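Local coordinates for protein farnesyl pyrophosphate synthetase (Staphylococcus aureus, PDB 5H9D) that probably builds heptaprenyl diphosphate, as a magnesium-dependent prenyltransferase that adds isopentenyl units to an allylic diphosphate primer, at residues Ser204-Thr215 and Ile277-Tyr287. Numbering follows the deposited sequence.
Sequences SFQIIDDVLDFT and IDEAKAVSSKY
Ile207 enters the groove of helix 276-296 as a knob, held among Ala280, Val283, Ser284 and Tyr287. The bond from CA to CB is directed toward 277-287, and the side chain branches at CB. The CG2 branch, anti to the backbone N, lies over the backbone of the facing turn, 3.6 Å from Ala280 O, and also leans on Ser284 CB. The other branch leaves CB through CG1, anti to the carbonyl carbon (chi1 -67°), and stays extended, which carries CD1 to the far side of the hole. There CD1 meets Val283 CG1 at 3.4 Å and Tyr287 CD2 at 3.9 Å, crossing both side chains nearly at right angles.

One turn earlier, Ser204 OG and Ser284 OG share a hydrogen bond of 3.1 Å that links two buried hydroxyls. Toward the other end, the branches of Val211 divide their work: CG2 sits 3.7 Å from Ala280 CB, while CG1 touches Ile277 CD1 at 3.8 Å. Thr215 CG2 comes tip to tip with Ile277 CG2 (3.7 Å), and its OG1 turns back to bond Val211 O from above the carbonyl plane, on the face opposite Phe214 N.

Leu236 of helix 236-243 packs against both Ile207 and Val283. The axes of 204-215 and 277-287 run nearly antiparallel (163°) and approach to 8.6 Å, as neighbours in the all-helical prenyltransferase fold. Asp209, Asp210 and Asp213, none of which touches 277-287, match the second DDxxD motif, which in this family binds magnesium and diphosphate.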
loop_
_atom_site.group_PDB
_atom_site.type_symbol
_atom_site.label_atom_id
_atom_site.label_comp_id
_atom_site.label_asym_id
_atom_site.label_seq_id
_atom_site.Cartn_x
_atom_site.Cartn_y
_atom_site.Cartn_z
ATOM N N SER A 204 13.528 -2.712 -13.940
ATOM C CA SER A 204 14.643 -3.640 -13.874
ATOM C C SER A 204 14.631 -4.422 -12.555
ATOM O O SER A 204 14.877 -5.633 -12.516
ATOM C CB SER A 204 15.946 -2.879 -13.979
ATOM O OG SER A 204 16.970 -3.613 -13.336
ATOM N N PHE A 205 14.349 -3.694 -11.478
ATOM C CA PHE A 205 14.284 -4.223 -10.138
ATOM C C PHE A 205 13.441 -5.492 -10.120
ATOM O O PHE A 205 13.938 -6.581 -9.813
ATOM C CB PHE A 205 13.661 -3.156 -9.232
ATOM C CG PHE A 205 13.690 -3.498 -7.751
ATOM C CD1 PHE A 205 14.884 -3.789 -7.106
ATOM C CD2 PHE A 205 12.526 -3.477 -6.995
ATOM C CE1 PHE A 205 14.908 -4.046 -5.737
ATOM C CE2 PHE A 205 12.551 -3.726 -5.637
ATOM C CZ PHE A 205 13.734 -4.008 -5.009
ATOM N N GLN A 206 12.158 -5.334 -10.452
ATOM C CA GLN A 206 11.191 -6.426 -10.478
ATOM C C GLN A 206 11.561 -7.558 -11.433
ATOM O O GLN A 206 11.383 -8.729 -11.109
ATOM C CB GLN A 206 9.790 -5.889 -10.846
ATOM C CG GLN A 206 8.657 -6.922 -10.703
ATOM C CD GLN A 206 8.606 -7.530 -9.281
ATOM O OE1 GLN A 206 8.327 -6.826 -8.302
ATOM N NE2 GLN A 206 8.898 -8.842 -9.176
ATOM N N ILE A 207 12.063 -7.216 -12.612
ATOM C CA ILE A 207 12.415 -8.264 -13.541
ATOM C C ILE A 207 13.469 -9.152 -12.892
ATOM O O ILE A 207 13.467 -10.369 -13.055
ATOM C CB ILE A 207 12.916 -7.701 -14.876
ATOM C CG1 ILE A 207 11.765 -6.988 -15.591
ATOM C CG2 ILE A 207 13.451 -8.829 -15.727
ATOM C CD1 ILE A 207 12.097 -6.398 -16.930
ATOM N N ILE A 208 14.349 -8.540 -12.113
ATOM C CA ILE A 208 15.378 -9.313 -11.445
ATOM C C ILE A 208 14.779 -10.256 -10.414
ATOM O O ILE A 208 15.163 -11.421 -10.367
ATOM C CB ILE A 208 16.458 -8.391 -10.847
ATOM C CG1 ILE A 208 17.431 -8.020 -11.967
ATOM C CG2 ILE A 208 17.189 -9.058 -9.688
ATOM C CD1 ILE A 208 18.094 -6.676 -11.775
ATOM N N ASP A 209 13.848 -9.780 -9.595
ATOM C CA ASP A 209 13.181 -10.663 -8.630
ATOM C C ASP A 209 12.666 -11.940 -9.334
ATOM O O ASP A 209 12.914 -13.053 -8.888
ATOM C CB ASP A 209 11.955 -9.976 -8.016
ATOM C CG ASP A 209 12.284 -9.105 -6.832
ATOM O OD1 ASP A 209 13.173 -8.227 -6.934
ATOM O OD2 ASP A 209 11.619 -9.292 -5.789
ATOM N N ASP A 210 11.942 -11.755 -10.435
ATOM C CA ASP A 210 11.358 -12.865 -11.159
ATOM C C ASP A 210 12.372 -13.816 -11.690
ATOM O O ASP A 210 12.124 -15.007 -11.791
ATOM C CB ASP A 210 10.465 -12.367 -12.298
ATOM C CG ASP A 210 9.300 -11.542 -11.793
ATOM O OD1 ASP A 210 9.000 -11.592 -10.561
ATOM O OD2 ASP A 210 8.679 -10.853 -12.633
ATOM N N VAL A 211 13.525 -13.301 -12.052
ATOM C CA VAL A 211 14.539 -14.205 -12.539
ATOM C C VAL A 211 15.082 -14.968 -11.331
ATOM O O VAL A 211 15.213 -16.182 -11.385
ATOM C CB VAL A 211 15.675 -13.459 -13.265
ATOM C CG1 VAL A 211 16.732 -14.451 -13.715
ATOM C CG2 VAL A 211 15.122 -12.735 -14.465
ATOM N N LEU A 212 15.341 -14.264 -10.227
ATOM C CA LEU A 212 15.880 -14.896 -9.028
ATOM C C LEU A 212 14.934 -15.860 -8.333
ATOM O O LEU A 212 15.251 -16.420 -7.294
ATOM C CB LEU A 212 16.316 -13.840 -8.023
ATOM C CG LEU A 212 17.504 -12.914 -8.300
ATOM C CD1 LEU A 212 17.702 -12.007 -7.080
ATOM C CD2 LEU A 212 18.740 -13.716 -8.592
ATOM N N ASP A 213 13.758 -16.058 -8.891
ATOM C CA ASP A 213 12.827 -16.957 -8.249
ATOM C C ASP A 213 13.074 -18.365 -8.782
ATOM O O ASP A 213 12.582 -19.341 -8.227
ATOM C CB ASP A 213 11.386 -16.500 -8.517
ATOM C CG ASP A 213 10.454 -16.810 -7.354
ATOM O OD1 ASP A 213 9.933 -17.948 -7.286
ATOM O OD2 ASP A 213 10.267 -15.910 -6.495
ATOM N N PHE A 214 13.863 -18.454 -9.849
ATOM C CA PHE A 214 14.188 -19.733 -10.474
ATOM C C PHE A 214 15.674 -20.070 -10.312
ATOM O O PHE A 214 16.057 -21.232 -10.192
ATOM C CB PHE A 214 13.846 -19.681 -11.969
ATOM C CG PHE A 214 12.368 -19.671 -12.260
ATOM C CD1 PHE A 214 11.609 -20.835 -12.136
ATOM C CD2 PHE A 214 11.734 -18.508 -12.689
ATOM C CE1 PHE A 214 10.245 -20.841 -12.441
ATOM C CE2 PHE A 214 10.378 -18.512 -12.993
ATOM C CZ PHE A 214 9.635 -19.686 -12.867
ATOM N N THR A 215 16.502 -19.037 -10.286
ATOM C CA THR A 215 17.946 -19.194 -10.193
ATOM C C THR A 215 18.596 -19.158 -8.790
ATOM O O THR A 215 19.757 -19.566 -8.641
ATOM C CB THR A 215 18.622 -18.124 -11.077
ATOM O OG1 THR A 215 18.251 -16.810 -10.619
ATOM C CG2 THR A 215 18.184 -18.289 -12.525
ATOM N N ILE A 277 15.973 -17.468 -19.099
ATOM C CA ILE A 277 16.381 -16.861 -17.854
ATOM C C ILE A 277 17.345 -15.756 -18.224
ATOM O O ILE A 277 17.456 -14.751 -17.529
ATOM C CB ILE A 277 17.091 -17.860 -16.931
ATOM C CG1 ILE A 277 16.060 -18.577 -16.084
ATOM C CG2 ILE A 277 18.079 -17.139 -16.025
ATOM C CD1 ILE A 277 15.348 -17.659 -15.109
ATOM N N ASP A 278 18.035 -15.940 -19.339
ATOM C CA ASP A 278 18.999 -14.944 -19.766
ATOM C C ASP A 278 18.377 -13.850 -20.616
ATOM O O ASP A 278 18.801 -12.693 -20.557
ATOM C CB ASP A 278 20.169 -15.639 -20.477
ATOM C CG ASP A 278 21.043 -16.443 -19.501
ATOM O OD1 ASP A 278 21.848 -15.806 -18.769
ATOM O OD2 ASP A 278 20.901 -17.695 -19.447
ATOM N N GLU A 279 17.362 -14.202 -21.396
ATOM C CA GLU A 279 16.700 -13.208 -22.207
ATOM C C GLU A 279 16.003 -12.267 -21.215
ATOM O O GLU A 279 15.952 -11.056 -21.434
ATOM C CB GLU A 279 15.700 -13.884 -23.142
ATOM C CG GLU A 279 15.163 -12.967 -24.245
ATOM C CD GLU A 279 14.030 -13.606 -25.059
ATOM O OE1 GLU A 279 13.312 -12.874 -25.790
ATOM O OE2 GLU A 279 13.862 -14.841 -24.971
ATOM N N ALA A 280 15.497 -12.825 -20.107
ATOM C CA ALA A 280 14.819 -12.035 -19.075
ATOM C C ALA A 280 15.814 -11.057 -18.457
ATOM O O ALA A 280 15.579 -9.846 -18.418
ATOM C CB ALA A 280 14.254 -12.939 -18.018
ATOM N N LYS A 281 16.924 -11.603 -17.979
ATOM C CA LYS A 281 17.998 -10.822 -17.391
ATOM C C LYS A 281 18.383 -9.695 -18.341
ATOM O O LYS A 281 18.720 -8.596 -17.906
ATOM C CB LYS A 281 19.232 -11.683 -17.196
ATOM C CG LYS A 281 19.258 -12.607 -16.005
ATOM C CD LYS A 281 20.673 -13.199 -15.984
ATOM C CE LYS A 281 20.879 -14.340 -15.003
ATOM N NZ LYS A 281 22.075 -15.127 -15.459
ATOM N N ALA A 282 18.339 -9.988 -19.637
ATOM C CA ALA A 282 18.705 -9.019 -20.674
ATOM C C ALA A 282 17.800 -7.794 -20.716
ATOM O O ALA A 282 18.242 -6.662 -20.973
ATOM C CB ALA A 282 18.698 -9.690 -22.021
ATOM N N VAL A 283 16.521 -8.032 -20.488
ATOM C CA VAL A 283 15.549 -6.960 -20.490
ATOM C C VAL A 283 15.816 -6.075 -19.270
ATOM O O VAL A 283 15.609 -4.855 -19.287
ATOM C CB VAL A 283 14.138 -7.512 -20.379
ATOM C CG1 VAL A 283 13.216 -6.372 -20.161
ATOM C CG2 VAL A 283 13.758 -8.335 -21.615
ATOM N N SER A 284 16.247 -6.709 -18.192
ATOM C CA SER A 284 16.552 -5.987 -16.987
ATOM C C SER A 284 17.669 -5.045 -17.383
ATOM O O SER A 284 17.597 -3.835 -17.153
ATOM C CB SER A 284 17.028 -6.964 -15.910
ATOM O OG SER A 284 17.493 -6.306 -14.741
ATOM N N SER A 285 18.695 -5.617 -18.008
ATOM C CA SER A 285 19.857 -4.853 -18.444
ATOM C C SER A 285 19.592 -3.713 -19.389
ATOM O O SER A 285 20.131 -2.623 -19.197
ATOM C CB SER A 285 20.887 -5.767 -19.048
ATOM O OG SER A 285 21.767 -6.164 -18.022
ATOM N N LYS A 286 18.791 -3.942 -20.415
ATOM C CA LYS A 286 18.502 -2.856 -21.311
ATOM C C LYS A 286 17.849 -1.734 -20.485
ATOM O O LYS A 286 18.153 -0.536 -20.669
ATOM C CB LYS A 286 17.573 -3.325 -22.424
ATOM C CG LYS A 286 17.199 -2.215 -23.354
ATOM C CD LYS A 286 16.462 -2.721 -24.549
ATOM C CE LYS A 286 17.344 -3.592 -25.408
ATOM N NZ LYS A 286 16.651 -3.804 -26.687
ATOM N N TYR A 287 16.966 -2.132 -19.560
ATOM C CA TYR A 287 16.259 -1.179 -18.682
ATOM C C TYR A 287 17.213 -0.370 -17.838
ATOM O O TYR A 287 17.013 0.831 -17.675
ATOM C CB TYR A 287 15.242 -1.896 -17.773
ATOM C CG TYR A 287 13.828 -1.829 -18.308
ATOM C CD1 TYR A 287 13.240 -0.590 -18.625
ATOM C CD2 TYR A 287 13.076 -2.998 -18.525
ATOM C CE1 TYR A 287 11.943 -0.507 -19.146
ATOM C CE2 TYR A 287 11.750 -2.932 -19.050
ATOM C CZ TYR A 287 11.199 -1.678 -19.356
ATOM O OH TYR A 287 9.915 -1.579 -19.853
#